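Local structure of SWD1-like protein (Myceliophthora thermophila, 6E29) at residues 89-94 against 109-114; 113-118 against 178-183; 125-130 against 174-179; 131-136 against 148-153; 191-196 against 215-220. The protein probably serves as the WD-repeat Swd1 (Cps50) subunit of the COMPASS histone H3 lysine methyltransferase complex, of which this chain is the beta-propeller domain. All blocks are in the same frame, centred on the assembly; numbering follows the deposited sequence. Where two conformers were deposited one is given.

Interaction 1: residues 89-94 against 109-114; sequences WKVILW and APVYGA
W89 lays one face of its indole over the backbone of A109, and P110 N comes in obliquely, 3.2 Å from W89 CD1. The backbone N of A109 sits 3.5 Å above the ring plane of W89, offset toward the rim. Two torsions put the ring there: CG lies beside the backbone N and anti to the carbonyl carbon (chi1 -48°), and chi2 near 0° swings CD1 back on the side of CA. The compact pyrrolidine of P110 packs beside the indole and runs in the same direction, its CD 3.5 Å from W89 NE1. On the backbone side, W89 CA makes a CA-H...O contact with A109 O at 3.2 Å, bent to 141° at the hydrogen.

Further in, the contact becomes purely apolar. V91 and V111 cross at about a right angle with their CG2 methyls 4.0 Å apart, and V91 CG2 is equally far from A114 CB. Valine supplies the branch on one side; alanine is small enough to let the strand of the next sheet come close.

What holds the pieces lies in the second shell. W89 pairs by backbone with F107 and V91 with V105, whereas T71 OG1 bonds V111 O and S72 OG bonds A114 N. L83 and F124 pack round V91, so both sheets contribute to the same apolar layer. Y112 and G113 form a classic beta bulge opposite A127, where the chain turns a corner. The arrangement is that of adjoining blades in a WD40 beta-propeller: a third strand of one four-stranded blade meets the chain entering the innermost strand of the next.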
# COMPACT_ATOMS: atom_id res chain seq x y z
N TRP B 89 2.70 -0.24 -16.44
CA TRP B 89 2.08 -1.58 -16.51
C TRP B 89 3.01 -2.72 -16.06
O TRP B 89 2.72 -3.88 -16.32
CB TRP B 89 1.57 -1.94 -17.92
CG TRP B 89 0.73 -0.89 -18.60
CD1 TRP B 89 0.39 0.35 -18.11
CD2 TRP B 89 0.12 -0.99 -19.90
NE1 TRP B 89 -0.39 1.02 -19.02
CE2 TRP B 89 -0.57 0.23 -20.12
CE3 TRP B 89 0.09 -1.98 -20.89
CZ2 TRP B 89 -1.29 0.47 -21.30
CZ3 TRP B 89 -0.63 -1.75 -22.04
CH2 TRP B 89 -1.32 -0.53 -22.24
N LYS B 90 4.12 -2.44 -15.41
CA LYS B 90 5.11 -3.48 -15.16
C LYS B 90 5.35 -3.68 -13.67
O LYS B 90 5.23 -2.75 -12.85
CB LYS B 90 6.44 -3.12 -15.84
CG LYS B 90 6.30 -2.83 -17.33
CD LYS B 90 7.62 -2.26 -17.94
CE LYS B 90 8.76 -3.25 -17.96
NZ LYS B 90 10.02 -2.62 -18.49
N VAL B 91 5.67 -4.92 -13.32
CA VAL B 91 6.13 -5.30 -11.98
C VAL B 91 7.44 -6.07 -12.15
O VAL B 91 7.53 -6.98 -13.00
CB VAL B 91 5.09 -6.17 -11.25
CG1 VAL B 91 5.63 -6.66 -9.93
CG2 VAL B 91 3.81 -5.38 -10.99
N ILE B 92 8.45 -5.72 -11.35
CA ILE B 92 9.79 -6.32 -11.44
C ILE B 92 10.23 -6.76 -10.05
O ILE B 92 10.05 -6.02 -9.07
CB ILE B 92 10.82 -5.34 -12.04
CG1 ILE B 92 10.49 -5.02 -13.51
CG2 ILE B 92 12.26 -5.86 -11.88
CD1 ILE B 92 11.42 -3.94 -14.11
N LEU B 93 10.82 -7.95 -9.96
CA LEU B 93 11.45 -8.44 -8.75
C LEU B 93 12.95 -8.33 -8.95
O LEU B 93 13.53 -9.02 -9.81
CB LEU B 93 11.11 -9.89 -8.43
CG LEU B 93 11.70 -10.23 -7.05
CD1 LEU B 93 11.05 -9.39 -6.01
CD2 LEU B 93 11.46 -11.67 -6.74
N TRP B 94 13.57 -7.42 -8.18
CA TRP B 94 15.00 -7.18 -8.19
C TRP B 94 15.68 -8.10 -7.19
O TRP B 94 15.18 -8.31 -6.08
CB TRP B 94 15.30 -5.71 -7.83
CG TRP B 94 14.66 -4.75 -8.74
CD1 TRP B 94 13.46 -4.12 -8.57
CD2 TRP B 94 15.17 -4.31 -10.01
NE1 TRP B 94 13.19 -3.30 -9.64
CE2 TRP B 94 14.22 -3.40 -10.54
CE3 TRP B 94 16.34 -4.57 -10.73
CZ2 TRP B 94 14.42 -2.76 -11.77
CZ3 TRP B 94 16.53 -3.94 -11.96
CH2 TRP B 94 15.57 -3.05 -12.47
N ALA B 109 -2.30 -2.70 -17.98
CA ALA B 109 -2.88 -1.57 -17.27
C ALA B 109 -1.88 -1.08 -16.24
O ALA B 109 -1.04 -1.86 -15.75
CB ALA B 109 -4.21 -1.95 -16.60
N PRO B 110 -1.95 0.20 -15.87
CA PRO B 110 -1.12 0.71 -14.77
C PRO B 110 -1.34 -0.08 -13.49
O PRO B 110 -2.45 -0.53 -13.19
CB PRO B 110 -1.60 2.16 -14.60
CG PRO B 110 -2.17 2.53 -15.97
CD PRO B 110 -2.76 1.25 -16.52
N VAL B 111 -0.28 -0.21 -12.69
CA VAL B 111 -0.34 -0.96 -11.45
C VAL B 111 -0.54 0.03 -10.31
O VAL B 111 0.29 0.92 -10.10
CB VAL B 111 0.94 -1.81 -11.25
CG1 VAL B 111 0.80 -2.76 -10.05
CG2 VAL B 111 1.30 -2.63 -12.55
N TYR B 112 -1.69 -0.06 -9.62
CA TYR B 112 -1.87 0.73 -8.40
C TYR B 112 -0.80 0.37 -7.36
O TYR B 112 -0.28 1.22 -6.64
CB TYR B 112 -3.24 0.47 -7.79
CG TYR B 112 -4.46 1.10 -8.44
CD1 TYR B 112 -4.59 2.49 -8.55
CD2 TYR B 112 -5.55 0.28 -8.81
CE1 TYR B 112 -5.74 3.05 -9.08
CE2 TYR B 112 -6.69 0.84 -9.35
CZ TYR B 112 -6.79 2.22 -9.46
OH TYR B 112 -7.91 2.78 -10.00
N GLY B 113 -0.51 -0.91 -7.22
CA GLY B 113 0.49 -1.35 -6.28
C GLY B 113 0.59 -2.86 -6.30
O GLY B 113 -0.35 -3.59 -6.67
N ALA B 114 1.76 -3.36 -5.96
CA ALA B 114 1.99 -4.80 -5.89
C ALA B 114 2.71 -5.14 -4.59
O ALA B 114 3.63 -4.42 -4.18
CB ALA B 114 2.80 -5.33 -7.11

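Interaction 2: residues 113-118 against 178-183; sequences GAELHP and AIVYTA
E115 and V180 are neighbours across two strands, 113-117 and 178-181, that run almost parallel (9°) with axes 7.0 Å apart, yet no backbone hydrogen bond joins them, so side chains and a water do the work. Y181 carries most of it. With CG beside the backbone N (chi1 -73°), its ring reaches across to the other strand. H117 CA stands over one face, 3.6 Å from the ring centroid and 16° off the normal, a CH-pi contact. E115 O lies at the ring edge, in its plane, 3.3 Å from Y181 CE1. The imidazole of H117 comes in at a slant, CD2 to Y181 CE2 at 3.4 Å. P118 packs at the root of the side chain, its CD 3.5 Å from Y181 CB. A tyrosine suits this place because its phenol spans the gap between blades and still delivers a hydroxyl to Q123 OE1. Were Y181 an alanine, H117 and P118 would probably lose the ring they pack on, a gap would open between the blades, and Q123 OE1 would lose the tyrosine hydroxyl.

On the side of E115, a bend at chi2 turns the carboxylate so that OE1 receives a bond from a water at 2.6 Å; the same water accepts from Y181 N at 2.9 Å. A carboxylate thus satisfies, at second hand, a backbone N-H that faces the neighbouring blade.

Both strands are the innermost of their blades. Strand 123-128 flanks 111-117 and strand 187-192 flanks 176-181; A125 and L188, one from each, pack against Y181, while S74 OG, from the preceding blade, bonds L116 N.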
# COMPACT_ATOMS: atom_id res chain seq x y z
N GLY B 113 -0.51 -0.91 -7.22
CA GLY B 113 0.49 -1.35 -6.28
C GLY B 113 0.59 -2.86 -6.30
O GLY B 113 -0.35 -3.59 -6.67
N ALA B 114 1.76 -3.36 -5.96
CA ALA B 114 1.99 -4.80 -5.89
C ALA B 114 2.71 -5.14 -4.59
O ALA B 114 3.63 -4.42 -4.18
CB ALA B 114 2.80 -5.33 -7.11
N GLU B 115 2.27 -6.22 -3.93
CA GLU B 115 2.79 -6.61 -2.62
C GLU B 115 3.34 -8.02 -2.68
O GLU B 115 2.69 -8.91 -3.24
CB GLU B 115 1.74 -6.57 -1.54
CG GLU B 115 1.39 -5.16 -1.09
CD GLU B 115 2.41 -4.62 -0.10
OE1 GLU B 115 2.57 -5.25 0.96
OE2 GLU B 115 3.07 -3.60 -0.40
N LEU B 116 4.50 -8.23 -2.07
CA LEU B 116 5.07 -9.58 -1.99
C LEU B 116 4.39 -10.41 -0.90
O LEU B 116 3.98 -9.89 0.15
CB LEU B 116 6.57 -9.52 -1.72
CG LEU B 116 7.49 -9.32 -2.91
CD1 LEU B 116 8.97 -9.21 -2.39
CD2 LEU B 116 7.38 -10.48 -3.92
N HIS B 117 4.21 -11.70 -1.17
CA HIS B 117 3.74 -12.60 -0.13
C HIS B 117 4.70 -12.50 1.07
O HIS B 117 5.92 -12.55 0.87
CB HIS B 117 3.69 -14.04 -0.66
CG HIS B 117 3.03 -15.01 0.26
ND1 HIS B 117 3.63 -15.44 1.43
CD2 HIS B 117 1.86 -15.68 0.17
CE1 HIS B 117 2.84 -16.31 2.03
NE2 HIS B 117 1.76 -16.48 1.28
N PRO B 118 4.20 -12.35 2.30
CA PRO B 118 5.10 -12.04 3.43
C PRO B 118 6.09 -13.14 3.76
O PRO B 118 7.03 -12.88 4.53
CB PRO B 118 4.15 -11.82 4.60
CG PRO B 118 2.80 -11.56 3.95
CD PRO B 118 2.78 -12.35 2.72
N ALA B 178 -6.59 -1.56 -4.05
CA ALA B 178 -5.52 -1.67 -3.07
C ALA B 178 -5.60 -3.09 -2.56
O ALA B 178 -6.69 -3.63 -2.42
CB ALA B 178 -5.67 -0.69 -1.88
N ILE B 179 -4.46 -3.70 -2.28
CA ILE B 179 -4.51 -5.06 -1.78
C ILE B 179 -3.26 -5.34 -0.96
O ILE B 179 -2.17 -4.90 -1.32
CB ILE B 179 -4.65 -6.06 -2.95
CG1 ILE B 179 -4.99 -7.45 -2.42
CG2 ILE B 179 -3.37 -5.99 -3.88
CD1 ILE B 179 -5.35 -8.44 -3.52
N VAL B 180 -3.42 -6.08 0.15
CA VAL B 180 -2.28 -6.46 0.98
C VAL B 180 -2.48 -7.89 1.45
O VAL B 180 -3.61 -8.38 1.53
CB VAL B 180 -2.09 -5.55 2.23
CG1 VAL B 180 -1.75 -4.15 1.83
CG2 VAL B 180 -3.33 -5.53 3.12
N TYR B 181 -1.39 -8.57 1.82
CA TYR B 181 -1.56 -9.90 2.43
C TYR B 181 -1.75 -9.74 3.93
O TYR B 181 -1.14 -8.84 4.54
CB TYR B 181 -0.28 -10.75 2.22
CG TYR B 181 -0.03 -11.26 0.82
CD1 TYR B 181 0.64 -10.49 -0.12
CD2 TYR B 181 -0.42 -12.58 0.47
CE1 TYR B 181 0.89 -10.98 -1.41
CE2 TYR B 181 -0.15 -13.11 -0.82
CZ TYR B 181 0.50 -12.29 -1.74
OH TYR B 181 0.77 -12.77 -2.97
N THR B 182 -2.49 -10.64 4.54
CA THR B 182 -2.44 -10.79 5.99
C THR B 182 -1.06 -11.32 6.38
O THR B 182 -0.27 -11.74 5.52
CB THR B 182 -3.52 -11.72 6.51
OG1 THR B 182 -3.28 -13.05 5.99
CG2 THR B 182 -4.92 -11.20 6.13
N ALA B 183 -0.77 -11.33 7.69
CA ALA B 183 0.59 -11.62 8.15
C ALA B 183 1.01 -13.03 7.79
O ALA B 183 2.19 -13.28 7.51
CB ALA B 183 0.70 -11.42 9.67
O HOH W 1 1.19 -7.25 1.83

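Interaction 3: residues 125-130 against 174-179; sequences AAALFE and HMTTAI
A127 and I179 belong to adjacent blades of the WD40 propeller: strand 125-128 is part of the second strand of one blade, and 176-179 part of the innermost strand of the next. The two run roughly antiparallel (150°), 5.9 Å apart at closest approach, but no direct hydrogen bond links them.

Van der Waals packing comes first. A127 CB presses against the backbone of the opposite strand, 3.7 Å from T176 O, and only a small side chain allows such an approach. I179 brings two branches: CG2 lies over the backbone about A126 and A127, and CD1 reaches A125 CB at 4.1 Å. The run of alanines makes room for this larger, branched partner. At the E130 end, M175 bends at chi3 (-56°), and its flexible thioether folds onto the turn with CE 3.8 Å from E130 CA.

Threonine hydroxyls tie strand 176-179 to its surroundings: T177 OG1 bonds I218 O in the following blade, and T176 OG1 bonds S150 OG. T177 and A178 form a classic beta bulge opposite G191.

Water supplies the polar link across the gap. One molecule accepts from L128 N and lies near T176 O, 2.8 Å from each. A second lies between the two carbonyls, 2.6 Å from L128 O and 2.9 Å from T176 O, so that T176 O meets both waters.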
# COMPACT_ATOMS: atom_id res chain seq x y z
N ALA B 125 0.74 -10.09 -5.18
CA ALA B 125 -0.60 -9.64 -5.54
C ALA B 125 -0.58 -8.20 -6.01
O ALA B 125 0.09 -7.34 -5.39
CB ALA B 125 -1.58 -9.79 -4.38
N ALA B 126 -1.33 -7.90 -7.07
CA ALA B 126 -1.33 -6.53 -7.59
C ALA B 126 -2.76 -6.03 -7.83
O ALA B 126 -3.67 -6.80 -8.15
CB ALA B 126 -0.52 -6.47 -8.88
N ALA B 127 -2.96 -4.74 -7.64
CA ALA B 127 -4.21 -4.09 -8.04
C ALA B 127 -3.92 -3.24 -9.28
O ALA B 127 -2.89 -2.56 -9.34
CB ALA B 127 -4.77 -3.25 -6.88
N LEU B 128 -4.81 -3.28 -10.26
CA LEU B 128 -4.59 -2.66 -11.57
C LEU B 128 -5.64 -1.60 -11.86
O LEU B 128 -6.82 -1.78 -11.54
CB LEU B 128 -4.65 -3.71 -12.65
CG LEU B 128 -3.58 -4.77 -12.47
CD1 LEU B 128 -3.81 -5.82 -13.52
CD2 LEU B 128 -2.20 -4.07 -12.64
N PHE B 129 -5.20 -0.49 -12.48
CA PHE B 129 -6.12 0.57 -12.85
C PHE B 129 -7.15 0.04 -13.87
O PHE B 129 -6.80 -0.46 -14.95
CB PHE B 129 -5.33 1.76 -13.41
CG PHE B 129 -6.19 2.91 -13.85
CD1 PHE B 129 -6.93 3.64 -12.93
CD2 PHE B 129 -6.25 3.27 -15.18
CE1 PHE B 129 -7.73 4.70 -13.34
CE2 PHE B 129 -7.05 4.34 -15.61
CZ PHE B 129 -7.80 5.05 -14.68
N GLU B 130 -8.42 0.13 -13.51
CA GLU B 130 -9.51 -0.26 -14.40
C GLU B 130 -9.32 -1.67 -14.95
O GLU B 130 -9.69 -1.97 -16.08
CB GLU B 130 -9.66 0.74 -15.56
CG GLU B 130 -9.99 2.16 -15.09
CD GLU B 130 -10.28 3.16 -16.23
OE1 GLU B 130 -9.87 2.93 -17.40
OE2 GLU B 130 -10.96 4.17 -15.91
N HIS B 174 -17.49 -2.40 -9.38
CA HIS B 174 -16.70 -2.69 -8.18
C HIS B 174 -15.32 -3.12 -8.62
O HIS B 174 -15.15 -4.22 -9.14
CB HIS B 174 -17.35 -3.80 -7.37
CG HIS B 174 -18.66 -3.44 -6.79
ND1 HIS B 174 -18.83 -3.28 -5.43
CD2 HIS B 174 -19.88 -3.24 -7.35
CE1 HIS B 174 -20.10 -2.97 -5.18
NE2 HIS B 174 -20.76 -2.96 -6.34
N MET B 175 -14.33 -2.26 -8.46
CA MET B 175 -12.99 -2.59 -8.94
C MET B 175 -12.00 -2.46 -7.79
O MET B 175 -12.16 -1.61 -6.92
CB MET B 175 -12.58 -1.70 -10.09
CG MET B 175 -13.61 -1.80 -11.21
SD MET B 175 -13.08 -1.20 -12.76
CE MET B 175 -12.60 0.47 -12.29
N THR B 176 -11.00 -3.34 -7.78
CA THR B 176 -10.10 -3.39 -6.64
C THR B 176 -8.93 -2.42 -6.81
O THR B 176 -8.25 -2.41 -7.85
CB THR B 176 -9.58 -4.82 -6.49
OG1 THR B 176 -10.67 -5.70 -6.18
CG2 THR B 176 -8.50 -4.92 -5.44
N THR B 177 -8.66 -1.62 -5.77
CA THR B 177 -7.76 -0.49 -5.90
C THR B 177 -6.59 -0.59 -4.96
O THR B 177 -5.65 0.21 -5.09
CB THR B 177 -8.50 0.82 -5.60
OG1 THR B 177 -9.28 0.61 -4.42
CG2 THR B 177 -9.37 1.21 -6.80
N ALA B 178 -6.59 -1.56 -4.05
CA ALA B 178 -5.52 -1.67 -3.07
C ALA B 178 -5.60 -3.09 -2.56
O ALA B 178 -6.69 -3.63 -2.42
CB ALA B 178 -5.67 -0.69 -1.88
N ILE B 179 -4.46 -3.70 -2.28
CA ILE B 179 -4.51 -5.06 -1.78
C ILE B 179 -3.26 -5.34 -0.96
O ILE B 179 -2.17 -4.90 -1.32
CB ILE B 179 -4.65 -6.06 -2.95
CG1 ILE B 179 -4.99 -7.45 -2.42
CG2 ILE B 179 -3.37 -5.99 -3.88
CD1 ILE B 179 -5.35 -8.44 -3.52
O HOH W 2 -7.27 -4.38 -9.55
O HOH W 3 -9.17 -1.59 -10.52

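Interaction 4: residues 131-136 against 148-153; sequences DQPMLV and LPSVPK
The peptide carbonyl of P133 is the flat group that L148 addresses: L148 N donates to P133 O at 2.9 Å with a nearly straight N-H (159°), coming in 30° off the carbonyl plane. Nearer the start of the same segment another flat group, the carboxylate of D131, takes Q132 N on the anti side of OD1 at 2.8 Å, only slightly out of its plane. The same OD1 forms a salt bridge with R108.

P133 has no N-H to return the bond, and its ring fills that position instead, with CG 3.5 Å from L148 O and 3.9 Å from L148 CB. Proline suits a position whose N-H is not used toward L148. The bond from L148 carries the ladder one step past strand 144-147, the outermost of this propeller blade, whose preceding step pairs L135 with Y146; strand 134-137 is the third of the four.

With CG beside the backbone N (chi1 -74°), the isobutyl group of L148 reaches over the strand backbone: CG lies 3.8 Å from L135 N and 4.0 Å from L135 CB, while CD1 touches the carbonyl carbon of M134 at 3.9 Å. Leucine's fork lets CD1 rest on backbone while CD2 meets L135 CB. Beyond it stands I179, on the innermost strand of the next blade, and T176 of that strand packs on P133.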
# COMPACT_ATOMS: atom_id res chain seq x y z
N ASP B 131 -8.71 -2.55 -14.15
CA ASP B 131 -8.52 -3.94 -14.54
C ASP B 131 -8.63 -4.84 -13.32
O ASP B 131 -8.67 -4.37 -12.18
CB ASP B 131 -7.19 -4.14 -15.26
CG ASP B 131 -7.32 -5.09 -16.42
OD1 ASP B 131 -8.19 -6.03 -16.32
OD2 ASP B 131 -6.59 -4.85 -17.41
N GLN B 132 -8.70 -6.15 -13.57
CA GLN B 132 -8.92 -7.12 -12.50
C GLN B 132 -7.66 -7.29 -11.65
O GLN B 132 -6.55 -7.35 -12.20
CB GLN B 132 -9.30 -8.48 -13.09
CG GLN B 132 -10.47 -8.41 -14.06
CD GLN B 132 -10.35 -9.41 -15.21
OE1 GLN B 132 -11.14 -10.35 -15.30
NE2 GLN B 132 -9.36 -9.20 -16.11
N PRO B 133 -7.79 -7.45 -10.34
CA PRO B 133 -6.61 -7.67 -9.49
C PRO B 133 -6.04 -9.05 -9.73
O PRO B 133 -6.76 -9.95 -10.15
CB PRO B 133 -7.16 -7.57 -8.07
CG PRO B 133 -8.60 -8.00 -8.19
CD PRO B 133 -9.03 -7.47 -9.55
N MET B 134 -4.73 -9.21 -9.50
CA MET B 134 -4.06 -10.44 -9.91
C MET B 134 -3.16 -11.00 -8.81
O MET B 134 -2.51 -10.25 -8.08
CB MET B 134 -3.19 -10.22 -11.17
CG MET B 134 -3.93 -9.69 -12.38
SD MET B 134 -5.06 -10.90 -13.10
CE MET B 134 -3.90 -12.13 -13.62
N LEU B 135 -3.16 -12.33 -8.68
CA LEU B 135 -2.19 -13.07 -7.89
C LEU B 135 -1.23 -13.75 -8.87
O LEU B 135 -1.66 -14.55 -9.72
CB LEU B 135 -2.89 -14.08 -6.99
CG LEU B 135 -2.03 -14.77 -5.94
CD1 LEU B 135 -1.40 -13.72 -5.12
CD2 LEU B 135 -2.88 -15.65 -5.04
N VAL B 136 0.06 -13.44 -8.78
CA VAL B 136 1.01 -13.97 -9.76
C VAL B 136 2.05 -14.84 -9.06
O VAL B 136 2.65 -14.42 -8.07
CB VAL B 136 1.70 -12.84 -10.56
CG1 VAL B 136 2.69 -13.45 -11.57
CG2 VAL B 136 0.67 -11.98 -11.29
N LEU B 148 -7.93 -12.49 -9.59
CA LEU B 148 -8.57 -12.43 -8.28
C LEU B 148 -9.93 -11.75 -8.38
O LEU B 148 -10.16 -10.94 -9.28
CB LEU B 148 -7.69 -11.66 -7.28
CG LEU B 148 -6.43 -12.30 -6.72
CD1 LEU B 148 -5.68 -11.25 -5.91
CD2 LEU B 148 -6.81 -13.49 -5.84
N PRO B 149 -10.87 -12.11 -7.51
CA PRO B 149 -12.23 -11.57 -7.64
C PRO B 149 -12.34 -10.20 -6.99
O PRO B 149 -11.73 -9.92 -5.97
CB PRO B 149 -13.09 -12.59 -6.88
CG PRO B 149 -12.22 -13.06 -5.81
CD PRO B 149 -10.77 -13.06 -6.38
N SER B 150 -13.13 -9.33 -7.61
CA SER B 150 -13.51 -8.07 -6.99
C SER B 150 -14.82 -8.15 -6.25
O SER B 150 -15.07 -7.36 -5.34
CB SER B 150 -13.64 -6.97 -8.04
OG SER B 150 -12.40 -6.35 -8.28
N VAL B 151 -15.67 -9.09 -6.66
CA VAL B 151 -17.03 -9.15 -6.18
C VAL B 151 -17.34 -10.66 -5.97
O VAL B 151 -16.80 -11.47 -6.70
CB VAL B 151 -17.93 -8.49 -7.22
CG1 VAL B 151 -18.99 -9.35 -7.66
CG2 VAL B 151 -18.36 -7.21 -6.71
N PRO B 152 -18.11 -10.99 -4.94
CA PRO B 152 -18.55 -12.39 -4.75
C PRO B 152 -19.28 -12.93 -5.97
O PRO B 152 -19.84 -12.21 -6.80
CB PRO B 152 -19.51 -12.29 -3.56
CG PRO B 152 -19.19 -10.99 -2.88
CD PRO B 152 -18.75 -10.08 -3.98
N LYS B 153 -19.28 -14.25 -6.06
CA LYS B 153 -19.88 -14.91 -7.21
C LYS B 153 -21.39 -15.01 -7.01
O LYS B 153 -21.86 -15.54 -6.00
CB LYS B 153 -19.27 -16.29 -7.42
CG LYS B 153 -19.33 -16.72 -8.88
CD LYS B 153 -18.67 -15.67 -9.79
CE LYS B 153 -18.10 -16.31 -11.07
NZ LYS B 153 -19.18 -16.56 -12.11

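Interaction 5: residues 191-196 against 215-220; sequences GTTKGR and SGIITT
T192 O is gripped twice, by I218 N across the contact and by G195 N within its own turn, the two donors arriving from opposite faces of the carbonyl plane. The bond from I218 is 3.1 Å long and almost perfectly straight (176°), although it comes from above the plane. The G195 bond closes a type I turn, T192 to G195. Threonine suits the first place of that turn because its OG1 accepts from K194 N at 3.1 Å, making an ST turn, and from R196 N as well.

I218 lies against this hairpin. CG1 sits beside the backbone N (chi1 -66°) and the chain runs on extended, which carries CD1 to 3.6 Å from G195 C and to a tight 3.1 Å from R196 O. CG2 rests 4.0 Å from G191 CA, where any CB would collide with it, so glycine is the residue that fits. At G195, positive phi and the closeness of G216 O, 3.2 Å from CA, likewise suit glycine. I217 CG1 meets T193 O at 3.5 Å. A serine in place of I218 would probably open a gap beside G191 and G195, whose backbone would lose the CG2 and CD1 methyls packed on it.

Strand 187-192 is the second of its blade and strand 218-223 the innermost of the next. I217 packs on T177 of strand 176-181, while V232 of strand 229-234 packs against I218 from its own blade.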
# COMPACT_ATOMS: atom_id res chain seq x y z
N GLY B 191 -9.21 -3.48 -1.08
CA GLY B 191 -10.14 -2.37 -1.10
C GLY B 191 -10.63 -2.08 -2.50
O GLY B 191 -9.94 -2.34 -3.49
N THR B 192 -11.84 -1.49 -2.58
CA THR B 192 -12.46 -1.29 -3.87
C THR B 192 -12.92 0.15 -4.06
O THR B 192 -12.92 0.98 -3.13
CB THR B 192 -13.70 -2.19 -4.06
OG1 THR B 192 -14.77 -1.68 -3.24
CG2 THR B 192 -13.37 -3.66 -3.73
N THR B 193 -13.32 0.42 -5.30
CA THR B 193 -13.88 1.70 -5.70
C THR B 193 -15.21 1.99 -5.02
O THR B 193 -15.70 3.13 -5.08
CB THR B 193 -14.10 1.70 -7.23
OG1 THR B 193 -14.75 0.46 -7.59
CG2 THR B 193 -12.78 1.78 -7.94
N LYS B 194 -15.83 1.00 -4.41
CA LYS B 194 -17.13 1.17 -3.78
C LYS B 194 -17.00 1.20 -2.26
O LYS B 194 -18.00 1.05 -1.55
CB LYS B 194 -18.10 0.07 -4.26
CG LYS B 194 -18.50 0.13 -5.75
CD LYS B 194 -19.60 1.17 -6.03
CE LYS B 194 -19.98 1.21 -7.51
NZ LYS B 194 -18.94 1.96 -8.29
N GLY B 195 -15.78 1.40 -1.77
CA GLY B 195 -15.51 1.54 -0.34
C GLY B 195 -15.67 0.25 0.44
O GLY B 195 -15.88 0.30 1.67
N ARG B 196 -15.52 -0.90 -0.21
CA ARG B 196 -15.63 -2.16 0.48
C ARG B 196 -14.24 -2.72 0.79
O ARG B 196 -13.29 -2.47 0.06
CB ARG B 196 -16.41 -3.22 -0.30
CG ARG B 196 -17.83 -2.70 -0.71
CD ARG B 196 -18.61 -3.85 -1.30
NE ARG B 196 -19.02 -4.79 -0.26
CZ ARG B 196 -20.08 -4.58 0.53
NH1 ARG B 196 -20.80 -3.47 0.38
NH2 ARG B 196 -20.40 -5.46 1.47
N SER B 215 -17.07 5.60 2.33
CA SER B 215 -17.98 6.16 1.34
C SER B 215 -17.26 6.77 0.14
O SER B 215 -17.83 7.65 -0.53
CB SER B 215 -18.89 7.20 1.98
OG SER B 215 -19.84 6.54 2.78
N GLY B 216 -16.03 6.37 -0.14
CA GLY B 216 -15.48 6.60 -1.47
C GLY B 216 -14.54 5.48 -1.90
O GLY B 216 -14.59 4.38 -1.36
N ILE B 217 -13.67 5.77 -2.86
CA ILE B 217 -12.64 4.82 -3.29
C ILE B 217 -11.61 4.58 -2.18
O ILE B 217 -11.06 5.52 -1.57
CB ILE B 217 -12.00 5.36 -4.57
CG1 ILE B 217 -13.11 5.42 -5.64
CG2 ILE B 217 -10.75 4.56 -4.93
CD1 ILE B 217 -12.73 6.14 -6.92
N ILE B 218 -11.31 3.31 -1.90
CA ILE B 218 -10.24 2.98 -0.96
C ILE B 218 -8.89 3.08 -1.68
O ILE B 218 -8.69 2.47 -2.74
CB ILE B 218 -10.47 1.60 -0.34
CG1 ILE B 218 -11.75 1.63 0.54
CG2 ILE B 218 -9.28 1.19 0.52
CD1 ILE B 218 -12.15 0.25 1.13
N THR B 219 -8.00 3.93 -1.17
CA THR B 219 -6.74 4.19 -1.87
C THR B 219 -5.52 3.54 -1.24
O THR B 219 -4.57 3.22 -1.95
CB THR B 219 -6.49 5.70 -2.02
OG1 THR B 219 -6.64 6.35 -0.76
CG2 THR B 219 -7.49 6.29 -3.00
N THR B 220 -5.55 3.27 0.05
CA THR B 220 -4.42 2.66 0.72
C THR B 220 -4.91 1.70 1.77
O THR B 220 -5.84 2.02 2.53
CB THR B 220 -3.53 3.72 1.43
OG1 THR B 220 -2.81 4.45 0.44
CG2 THR B 220 -2.57 3.07 2.43

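All five contacts lie in consecutive blades of one propeller. Interactions 1 and 2 share G113 and A114 on strand 111-117, their centres 13 Å apart; interactions 2 and 3 share A178 and I179 on strand 176-181. Interaction 4 is nested along the chain inside the loops closed by both 2 and 3, and its centre lies only 8 Å from that of 3. Interaction 5 follows in series, joined to 3 by the T177 OG1 to I218 O bond, its centre about 20 Å from that of interaction 1. Interactions 1, 2, 3 and 5 join neighbouring blades, and interaction 4 joins parts of one, consistent with a WD40 propeller acting as a scaffold in a multisubunit complex.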